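Local coordinates for SorB (Sorangium cellulosum, PDB 6B2V), which contributes a pyran synthase domain, the part described here, to module nine of the assembly line that builds the polyketide antibiotic sorangicin, at residues 139-144 with 240-245; 249-254 with 268-273; 84-89 with 129-134; 63-68 with 203-208. All coordinates share one frame; numbering follows the deposited sequence.

Contact 1 (139-144 with 240-245)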
# COMPACT_ATOMS: atom_id res chain seq x y z
N PRO A 139 6.47 13.04 10.35
CA PRO A 139 5.57 13.72 11.27
C PRO A 139 5.44 12.88 12.52
O PRO A 139 5.54 11.69 12.48
CB PRO A 139 4.22 13.71 10.55
CG PRO A 139 4.49 13.33 9.17
CD PRO A 139 5.83 12.70 9.08
N ALA A 140 5.11 13.52 13.62
CA ALA A 140 4.97 12.81 14.85
C ALA A 140 3.85 11.81 14.68
O ALA A 140 2.90 12.06 14.04
CB ALA A 140 4.63 13.76 15.98
N ARG A 141 4.04 10.69 15.33
CA ARG A 141 3.09 9.62 15.30
C ARG A 141 1.82 10.23 15.82
O ARG A 141 1.79 10.86 16.80
CB ARG A 141 3.57 8.54 16.27
CG ARG A 141 2.82 7.24 16.19
CD ARG A 141 3.24 6.20 17.21
NE ARG A 141 3.10 4.86 16.74
CZ ARG A 141 3.24 3.79 17.50
NH1 ARG A 141 3.49 3.92 18.78
NH2 ARG A 141 3.14 2.59 16.97
N PRO A 142 0.73 9.90 15.19
CA PRO A 142 -0.56 10.38 15.62
C PRO A 142 -0.85 9.82 16.97
O PRO A 142 -0.40 8.80 17.39
CB PRO A 142 -1.53 9.73 14.63
CG PRO A 142 -0.75 9.39 13.47
CD PRO A 142 0.69 9.26 13.89
N PRO A 143 -1.76 10.49 17.64
CA PRO A 143 -2.22 10.02 18.93
C PRO A 143 -2.99 8.70 18.75
O PRO A 143 -3.44 8.40 17.72
CB PRO A 143 -3.21 11.07 19.39
CG PRO A 143 -2.98 12.21 18.53
CD PRO A 143 -2.39 11.75 17.25
N ALA A 144 -3.12 7.96 19.82
CA ALA A 144 -3.84 6.70 19.73
C ALA A 144 -5.28 6.94 19.32
O ALA A 144 -5.87 7.83 19.76
CB ALA A 144 -3.80 5.95 21.03
N TRP A 240 3.88 6.64 6.16
CA TRP A 240 4.79 6.70 7.28
C TRP A 240 4.72 5.40 8.07
O TRP A 240 3.70 5.00 8.40
CB TRP A 240 4.45 7.90 8.18
CG TRP A 240 4.52 9.22 7.47
CD1 TRP A 240 3.50 10.05 7.24
CD2 TRP A 240 5.67 9.83 6.91
NE1 TRP A 240 3.92 11.16 6.58
CE2 TRP A 240 5.27 11.05 6.36
CE3 TRP A 240 7.00 9.48 6.83
CZ2 TRP A 240 6.15 11.89 5.72
CZ3 TRP A 240 7.87 10.34 6.17
CH2 TRP A 240 7.44 11.52 5.66
N ILE A 241 5.85 4.78 8.33
CA ILE A 241 5.92 3.52 9.00
C ILE A 241 6.41 3.72 10.43
O ILE A 241 7.50 4.15 10.62
CB ILE A 241 6.99 2.70 8.27
CG1 ILE A 241 6.63 2.53 6.80
CG2 ILE A 241 7.13 1.37 8.93
CD1 ILE A 241 7.84 2.26 5.92
N TYR A 242 5.59 3.46 11.42
CA TYR A 242 5.98 3.68 12.81
C TYR A 242 6.42 2.45 13.59
O TYR A 242 7.30 2.52 14.37
CB TYR A 242 4.87 4.43 13.55
CG TYR A 242 4.57 5.79 13.00
CD1 TYR A 242 5.40 6.84 13.25
CD2 TYR A 242 3.45 6.03 12.25
CE1 TYR A 242 5.12 8.09 12.75
CE2 TYR A 242 3.16 7.27 11.75
CZ TYR A 242 4.02 8.28 12.00
OH TYR A 242 3.75 9.52 11.52
N SER A 243 5.78 1.35 13.32
CA SER A 243 6.11 0.10 13.97
C SER A 243 5.59 -1.11 13.18
O SER A 243 4.96 -0.94 12.22
CB SER A 243 5.71 0.11 15.43
OG SER A 243 4.39 -0.09 15.52
N ASP A 244 5.86 -2.32 13.62
CA ASP A 244 5.50 -3.49 12.83
C ASP A 244 4.01 -3.57 12.58
O ASP A 244 3.25 -3.71 13.48
CB ASP A 244 5.92 -4.73 13.65
CG ASP A 244 5.77 -6.07 12.90
OD1 ASP A 244 5.20 -6.20 11.88
OD2 ASP A 244 6.28 -7.04 13.42
N PRO A 245 3.64 -3.62 11.32
CA PRO A 245 2.24 -3.66 10.91
C PRO A 245 1.50 -4.97 11.21
O PRO A 245 0.34 -5.05 11.30
CB PRO A 245 2.27 -3.40 9.42
CG PRO A 245 3.65 -3.55 8.99
CD PRO A 245 4.53 -3.50 10.16
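Arg141 and Tyr242 face each other with their CA atoms 7.1 Å apart. Segment 139-144 runs in an extended polyproline II conformation and belongs to the loop between strand 123-132 and helix 147-152. Segment 240-245 leaves the end of strand 232-241. The touching parts diverge by 57°, and they do not pair as strands; side chains of 240-245 meet both backbone and side chains of the loop. Tyr242 is the main bridge. Its OH donates to Pro139 O at 3.0 Å, approaching 44° out of the carbonyl plane. The carbonyl oxygen itself lies at the ring edge. Arg141 then covers one face of the same ring. Its CG is 4.0 Å from the centroid of Tyr242 in a CH-pi contact. With CG anti to the backbone N (chi1 -169°), the Arg141 chain runs along the tyrosine, and the two side chains pass in opposite directions. NE reaches Tyr242 CB at 3.7 Å and is bound by the carbonyl oxygen of Cys279. Arg141 NH2 comes within 3.3 Å of Ser243 OG, but the angle is too poor for a hydrogen bond. Pro142 CD adds a contact of 3.8 Å with Tyr242 CE2. At the other end, the Pro139 ring lies over one face of Trp240. Its CD is 3.5 Å from the centroid of the five-membered ring and approaches Trp240 CE2 to 3.2 Å. The contact lies near the surface. Proline CH groups and an aliphatic arginine stem cover the aromatic rings. One hydroxyl bond ties the loop to the residue just after strand 232-241, and the NE bond ties it to strand 279-289.

Contact 2 (249-254 with 268-273)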
# COMPACT_ATOMS: atom_id res chain seq x y z
N ALA A 249 -4.81 -4.39 14.08
CA ALA A 249 -6.10 -4.80 14.52
C ALA A 249 -7.26 -4.06 13.86
O ALA A 249 -8.32 -4.61 13.80
CB ALA A 249 -6.20 -4.70 16.02
N TYR A 250 -7.03 -2.82 13.43
CA TYR A 250 -8.08 -2.05 12.78
C TYR A 250 -7.51 -1.19 11.67
O TYR A 250 -6.41 -0.80 11.73
CB TYR A 250 -8.79 -1.08 13.77
CG TYR A 250 -9.65 -1.76 14.79
CD1 TYR A 250 -10.91 -2.07 14.47
CD2 TYR A 250 -9.20 -2.08 16.02
CE1 TYR A 250 -11.73 -2.69 15.33
CE2 TYR A 250 -10.04 -2.75 16.92
CZ TYR A 250 -11.30 -3.05 16.53
OH TYR A 250 -12.27 -3.65 17.34
N VAL A 251 -8.33 -0.89 10.68
CA VAL A 251 -8.00 0.01 9.59
C VAL A 251 -9.09 1.12 9.64
O VAL A 251 -10.21 0.83 9.62
CB VAL A 251 -8.02 -0.71 8.25
CG1 VAL A 251 -7.84 0.26 7.11
CG2 VAL A 251 -6.92 -1.73 8.17
N HIS A 252 -8.64 2.36 9.69
CA HIS A 252 -9.45 3.55 9.79
C HIS A 252 -9.18 4.44 8.60
O HIS A 252 -8.20 5.01 8.51
CB HIS A 252 -9.11 4.30 11.06
CG HIS A 252 -9.94 5.52 11.30
ND1 HIS A 252 -9.45 6.68 11.84
CD2 HIS A 252 -11.24 5.77 11.02
CE1 HIS A 252 -10.41 7.57 11.89
NE2 HIS A 252 -11.52 7.03 11.44
N ALA A 253 -10.18 4.52 7.74
CA ALA A 253 -10.16 5.31 6.53
C ALA A 253 -11.21 6.41 6.52
O ALA A 253 -12.28 6.22 6.96
CB ALA A 253 -10.49 4.42 5.34
N ARG A 254 -11.05 7.45 5.62
CA ARG A 254 -11.66 8.73 5.87
C ARG A 254 -11.19 9.73 4.82
O ARG A 254 -10.20 9.59 4.24
CB ARG A 254 -11.30 9.27 7.30
CG ARG A 254 -9.85 9.53 7.53
CD ARG A 254 -9.54 9.96 8.97
NE ARG A 254 -8.13 10.24 9.12
CZ ARG A 254 -7.21 9.33 9.33
NH1 ARG A 254 -5.94 9.69 9.40
NH2 ARG A 254 -7.58 8.09 9.44
N TYR A 268 -8.15 10.16 0.16
CA TYR A 268 -8.39 9.54 1.42
C TYR A 268 -7.13 9.37 2.30
O TYR A 268 -6.08 9.19 1.85
CB TYR A 268 -9.03 8.14 1.14
CG TYR A 268 -10.39 8.31 0.48
CD1 TYR A 268 -10.50 8.50 -0.87
CD2 TYR A 268 -11.51 8.42 1.23
CE1 TYR A 268 -11.69 8.78 -1.45
CE2 TYR A 268 -12.72 8.69 0.65
CZ TYR A 268 -12.80 8.87 -0.71
OH TYR A 268 -14.00 9.13 -1.30
N ASP A 269 -7.38 9.40 3.59
CA ASP A 269 -6.37 9.10 4.60
C ASP A 269 -6.76 7.73 5.22
O ASP A 269 -7.92 7.47 5.39
CB ASP A 269 -6.32 10.17 5.70
CG ASP A 269 -5.86 11.53 5.21
OD1 ASP A 269 -5.14 11.61 4.28
OD2 ASP A 269 -6.30 12.48 5.80
N VAL A 270 -5.79 6.85 5.43
CA VAL A 270 -6.11 5.58 6.05
C VAL A 270 -4.98 5.13 6.98
O VAL A 270 -3.89 5.07 6.59
CB VAL A 270 -6.54 4.54 5.01
CG1 VAL A 270 -5.49 4.23 3.97
CG2 VAL A 270 -6.92 3.27 5.69
N ASP A 271 -5.31 4.74 8.19
CA ASP A 271 -4.33 4.30 9.13
C ASP A 271 -4.56 2.85 9.54
O ASP A 271 -5.65 2.38 9.60
CB ASP A 271 -4.36 5.06 10.46
CG ASP A 271 -3.87 6.50 10.34
OD1 ASP A 271 -3.94 7.00 9.30
OD2 ASP A 271 -3.39 7.09 11.25
N LEU A 272 -3.44 2.19 9.79
CA LEU A 272 -3.42 0.86 10.34
C LEU A 272 -3.01 1.04 11.81
O LEU A 272 -2.02 1.53 12.11
CB LEU A 272 -2.41 -0.05 9.64
CG LEU A 272 -2.25 -1.45 10.26
CD1 LEU A 272 -3.50 -2.29 10.06
CD2 LEU A 272 -1.10 -2.17 9.63
N VAL A 273 -3.86 0.57 12.69
CA VAL A 273 -3.63 0.67 14.10
C VAL A 273 -3.70 -0.69 14.81
O VAL A 273 -4.29 -1.58 14.37
CB VAL A 273 -4.62 1.62 14.83
CG1 VAL A 273 -4.62 2.99 14.19
CG2 VAL A 273 -6.04 1.09 14.85
O HOH W 1 -7.83 12.59 7.98
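Arg254 and Asp269 form one hydrogen-bonded pair of an antiparallel ladder that also pairs His252 with Asp271 and Tyr250 with Val273. From CB, the Arg254 side chain starts out between its own backbone N and carbonyl carbon (chi1 63°). CG then sits 3.5 Å from Asp269 O. The chain stays extended to NE, which donates to a water at 2.6 Å; the same water donates to Asp269 OD2. One face of the guanidinium lies against Asp269 CB, 3.8 Å from CZ. At its edge, NH1 reaches Asp271 OD1 at 3.4 Å, a weak hydrogen bond within a salt bridge. Asp269 OD1 is held by the backbone N of Gly285. At the far end, Ala249 N and Tyr250 N both donate to Val273 O, which makes a classic beta bulge. The opposite face of the hairpin is apolar. There Val251 CG1 and Val270 CG2 are tightly packed at 3.5 Å. Val251 meets Pro216 and Val270 meets Val213, both of helix 207-225. The hairpin lies between strand 187-192, which bonds to 249-254, and strand 279-289, which bonds to 268-273, within the predicted C-terminal hotdog fold.

Contact 3 (84-89 with 129-134)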
# COMPACT_ATOMS: atom_id res chain seq x y z
N GLY A 84 9.81 6.61 5.59
CA GLY A 84 8.59 6.61 4.84
C GLY A 84 8.79 6.88 3.38
O GLY A 84 9.87 6.89 2.91
N ILE A 85 7.65 7.04 2.70
CA ILE A 85 7.57 7.30 1.28
C ILE A 85 6.67 8.50 1.02
O ILE A 85 5.72 8.65 1.62
CB ILE A 85 7.09 6.05 0.51
CG1 ILE A 85 8.22 5.05 0.41
CG2 ILE A 85 6.65 6.37 -0.92
CD1 ILE A 85 7.83 3.69 -0.10
N ARG A 86 7.09 9.36 0.12
CA ARG A 86 6.30 10.52 -0.24
C ARG A 86 6.08 10.56 -1.76
O ARG A 86 6.85 10.05 -2.48
CB ARG A 86 6.95 11.85 0.19
CG ARG A 86 6.76 12.18 1.65
CD ARG A 86 7.41 13.46 2.11
NE ARG A 86 6.91 14.52 1.32
CZ ARG A 86 7.66 15.24 0.52
NH1 ARG A 86 8.94 15.02 0.45
NH2 ARG A 86 7.11 16.18 -0.20
N ASN A 87 4.98 11.15 -2.15
CA ASN A 87 4.71 11.35 -3.55
C ASN A 87 4.81 10.13 -4.43
O ASN A 87 5.41 10.15 -5.44
CB ASN A 87 5.61 12.46 -4.07
CG ASN A 87 5.39 13.76 -3.38
OD1 ASN A 87 4.34 14.05 -2.91
ND2 ASN A 87 6.39 14.56 -3.38
N ALA A 88 4.17 9.06 -4.00
CA ALA A 88 4.13 7.86 -4.76
C ALA A 88 3.10 7.99 -5.89
O ALA A 88 2.12 8.62 -5.73
CB ALA A 88 3.77 6.69 -3.87
N LEU A 89 3.48 7.42 -7.02
CA LEU A 89 2.69 7.38 -8.21
C LEU A 89 2.75 6.02 -8.82
O LEU A 89 3.73 5.40 -8.80
CB LEU A 89 3.21 8.43 -9.22
CG LEU A 89 2.67 8.44 -10.65
CD1 LEU A 89 1.26 8.95 -10.63
CD2 LEU A 89 3.57 9.35 -11.48
N LEU A 129 9.31 8.92 -3.68
CA LEU A 129 10.43 9.39 -2.90
C LEU A 129 10.57 8.61 -1.60
O LEU A 129 9.66 8.51 -0.90
CB LEU A 129 10.22 10.84 -2.50
CG LEU A 129 10.11 11.91 -3.56
CD1 LEU A 129 9.69 13.23 -2.94
CD2 LEU A 129 11.43 12.09 -4.28
N LEU A 130 11.74 8.10 -1.34
CA LEU A 130 12.03 7.44 -0.10
C LEU A 130 12.61 8.48 0.85
O LEU A 130 13.58 9.09 0.53
CB LEU A 130 13.00 6.30 -0.32
CG LEU A 130 12.47 5.08 -1.04
CD1 LEU A 130 13.52 4.46 -1.90
CD2 LEU A 130 12.00 4.01 -0.09
N VAL A 131 11.98 8.65 2.00
CA VAL A 131 12.36 9.62 2.99
C VAL A 131 13.19 8.96 4.07
O VAL A 131 12.77 8.03 4.69
CB VAL A 131 11.12 10.19 3.65
CG1 VAL A 131 11.49 11.24 4.67
CG2 VAL A 131 10.15 10.73 2.61
N PHE A 132 14.38 9.49 4.24
CA PHE A 132 15.33 8.99 5.17
C PHE A 132 14.97 9.41 6.57
O PHE A 132 14.29 10.33 6.80
CB PHE A 132 16.70 9.58 4.85
CG PHE A 132 17.43 8.91 3.70
CD1 PHE A 132 16.86 7.93 2.96
CD2 PHE A 132 18.69 9.32 3.37
CE1 PHE A 132 17.54 7.35 1.93
CE2 PHE A 132 19.39 8.74 2.36
CZ PHE A 132 18.81 7.75 1.63
N ASP A 133 15.51 8.68 7.51
CA ASP A 133 15.37 8.99 8.90
C ASP A 133 16.15 10.27 9.25
O ASP A 133 15.84 10.87 10.22
CB ASP A 133 15.82 7.84 9.77
CG ASP A 133 14.80 6.80 9.92
OD1 ASP A 133 13.65 7.08 10.12
OD2 ASP A 133 15.14 5.65 9.88
N GLU A 134 17.18 10.60 8.49
CA GLU A 134 18.03 11.79 8.72
C GLU A 134 18.09 12.72 7.50
O GLU A 134 18.30 12.26 6.42
CB GLU A 134 19.45 11.46 9.13
CG GLU A 134 19.60 10.82 10.47
CD GLU A 134 19.09 11.64 11.62
OE1 GLU A 134 18.97 12.82 11.52
OE2 GLU A 134 18.82 11.08 12.66
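Asn87, whose ND2 lies 3.6 Å from Leu129 CD1, stands at a corner in strand 82-90. Its backbone is left-handed (phi 53°), and Asn87 and Ala88 both face Leu236 on the neighbouring strand 232-241. This is a G1 beta bulge. Before the corner, residues 84-86 pair antiparallel with 129-131. Arg86 N donates to Leu129 O at 2.9 Å, and Leu129 N donates back to Arg86 O at 3.0 Å. Val131 N binds Gly84 O at 2.9 Å, whereas the return bond from Gly84 N to Val131 O is weak. The strand axes run at 137° to each other, well short of straight antiparallel. Such strong twisting suits the curved sheet of a hotdog fold, and both strands belong to the predicted N-terminal one. On one face of the ladder, Ile85 and Leu130 lie side by side and point the same way, with Ile85 CG1 4.0 Å from Leu130 CD2. Both also touch Tyr116 of strand 113-120. On the other face, Arg86 crosses over Val131, bringing its CG to 3.8 Å from Val131 CG2. The arginine chain bends at chi3 (57°), and NH1 ends 3.9 Å from Leu129 CD1. Arg86 and Val131 both rest on Trp240 of strand 232-241, which pairs with 82-90 on the side away from Leu129.

Contact 4 (63-68 with 203-208)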
# COMPACT_ATOMS: atom_id res chain seq x y z
N PRO A 63 0.63 -5.95 -7.12
CA PRO A 63 -0.11 -4.99 -6.34
C PRO A 63 0.60 -3.69 -6.19
O PRO A 63 1.77 -3.65 -5.98
CB PRO A 63 -0.27 -5.67 -4.97
CG PRO A 63 0.01 -7.07 -5.20
CD PRO A 63 0.99 -7.12 -6.32
N ALA A 64 -0.19 -2.64 -6.12
CA ALA A 64 0.35 -1.29 -5.97
C ALA A 64 1.21 -1.18 -4.71
O ALA A 64 2.27 -0.66 -4.68
CB ALA A 64 -0.79 -0.29 -5.90
N VAL A 65 0.70 -1.80 -3.67
CA VAL A 65 1.32 -1.79 -2.39
C VAL A 65 2.66 -2.51 -2.37
O VAL A 65 3.47 -2.25 -1.57
CB VAL A 65 0.31 -2.23 -1.30
CG1 VAL A 65 0.16 -3.73 -1.19
CG2 VAL A 65 0.40 -1.46 -0.03
N ALA A 66 2.82 -3.51 -3.23
CA ALA A 66 4.06 -4.26 -3.33
C ALA A 66 5.21 -3.42 -3.87
O ALA A 66 6.31 -3.69 -3.58
CB ALA A 66 3.91 -5.54 -4.11
N TYR A 67 4.90 -2.41 -4.68
CA TYR A 67 5.95 -1.54 -5.17
C TYR A 67 6.57 -0.74 -4.05
O TYR A 67 7.71 -0.42 -4.09
CB TYR A 67 5.41 -0.59 -6.25
CG TYR A 67 4.94 -1.26 -7.55
CD1 TYR A 67 5.84 -1.67 -8.49
CD2 TYR A 67 3.63 -1.35 -7.85
CE1 TYR A 67 5.43 -2.25 -9.65
CE2 TYR A 67 3.20 -1.92 -9.00
CZ TYR A 67 4.09 -2.37 -9.91
OH TYR A 67 3.62 -2.89 -11.06
N LEU A 68 5.75 -0.35 -3.10
CA LEU A 68 6.21 0.41 -1.97
C LEU A 68 7.14 -0.44 -1.15
O LEU A 68 8.13 0.00 -0.72
CB LEU A 68 5.05 0.88 -1.09
CG LEU A 68 4.03 1.81 -1.75
CD1 LEU A 68 2.89 2.15 -0.83
CD2 LEU A 68 4.66 3.07 -2.27
N PHE A 203 9.06 -9.79 4.56
CA PHE A 203 8.29 -8.60 4.25
C PHE A 203 8.12 -7.68 5.47
O PHE A 203 7.89 -8.19 6.52
CB PHE A 203 6.87 -8.98 3.84
CG PHE A 203 6.71 -9.53 2.45
CD1 PHE A 203 7.06 -8.82 1.34
CD2 PHE A 203 6.11 -10.72 2.26
CE1 PHE A 203 6.85 -9.32 0.09
CE2 PHE A 203 5.90 -11.24 1.02
CZ PHE A 203 6.28 -10.53 -0.07
N LEU A 204 8.30 -6.38 5.34
CA LEU A 204 7.94 -5.49 6.41
C LEU A 204 6.42 -5.34 6.26
O LEU A 204 5.67 -5.67 7.15
CB LEU A 204 8.63 -4.18 6.32
CG LEU A 204 8.24 -3.15 7.37
CD1 LEU A 204 8.18 -3.70 8.77
CD2 LEU A 204 9.18 -1.98 7.32
N LEU A 205 5.99 -4.91 5.08
CA LEU A 205 4.57 -4.89 4.76
C LEU A 205 4.26 -5.96 3.68
O LEU A 205 4.49 -5.73 2.55
CB LEU A 205 4.13 -3.54 4.24
CG LEU A 205 2.64 -3.34 3.99
CD1 LEU A 205 1.81 -3.61 5.23
CD2 LEU A 205 2.39 -1.95 3.48
N ASP A 206 3.71 -7.08 4.10
CA ASP A 206 3.26 -8.13 3.22
C ASP A 206 2.14 -7.52 2.39
O ASP A 206 1.31 -6.86 2.88
CB ASP A 206 2.66 -9.30 4.05
CG ASP A 206 2.27 -10.55 3.23
OD1 ASP A 206 1.46 -10.56 2.31
OD2 ASP A 206 2.74 -11.60 3.53
N PRO A 207 2.08 -7.89 1.13
CA PRO A 207 1.07 -7.34 0.25
C PRO A 207 -0.33 -7.65 0.71
O PRO A 207 -1.17 -6.89 0.46
CB PRO A 207 1.42 -7.97 -1.09
CG PRO A 207 2.87 -8.11 -1.02
CD PRO A 207 3.18 -8.51 0.37
N ASN A 208 -0.55 -8.81 1.29
CA ASN A 208 -1.90 -9.11 1.73
C ASN A 208 -2.37 -8.15 2.85
O ASN A 208 -3.51 -7.78 2.87
CB ASN A 208 -1.99 -10.56 2.19
CG ASN A 208 -2.06 -11.54 1.02
OD1 ASN A 208 -2.43 -11.19 -0.03
ND2 ASN A 208 -1.65 -12.75 1.25
O HOH W 2 3.28 -4.77 0.20
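Val65, Ala66 and Pro63 pack against Pro207 and Leu205 in a buried apolar contact where two helices begin near the centre of the domain. One is helix 64-77, the other helix 207-225. Val65 does most of the work on its side. Its CG1 lies 3.8 Å from Pro207 O, and its CG2 meets Leu205 CD2 at 4.1 Å, the two side chains crossing at about a right angle. Ala66 CB touches the proline ring at Pro207 CG, 4.2 Å away. Pro63 CG adds a looser contact of 4.4 Å with Pro207 CB. A single water links the two backbones. It donates to Leu205 O at 2.8 Å and, weakly, to Val65 O. Within its own segment, Pro207 CD lies over the face of the Phe203 ring. Asp206 is the N-cap of helix 207-225. Its OD1 takes the N-H of Asn208 at 2.9 Å on the lone pair away from OD2. Asn208 ND2 in turn binds Asp57 OD2, and the backbone N atoms of Leu204 and Leu205 bind Glu69. The arrangement fits the double-hotdog architecture of polyketide synthase dehydratases; here the start of the helix of the predicted N-terminal hotdog packs on the start of that of the C-terminal one.

In the fold
Along the chain, contact 3 falls between the two segments of contact 4, contacts 4 and 1 alternate, and contact 2 comes last. Contact 3 belongs to the predicted N-terminal hotdog and contact 2 to the C-terminal one, with centres about 19 Å apart and no touch. Contact 4 joins them where helices 64-77 and 207-225 begin. Contact 1 packs the connecting loop onto strand 232-241, the neighbour of strand 82-90. Trp240 of contact 1 reaches contact 3, also touching Gly84. Pro245 touches both Leu272 of contact 2 and Leu205 of contact 4. The two hotdogs are thus joined through strands, helices and loop into one pyran synthase domain.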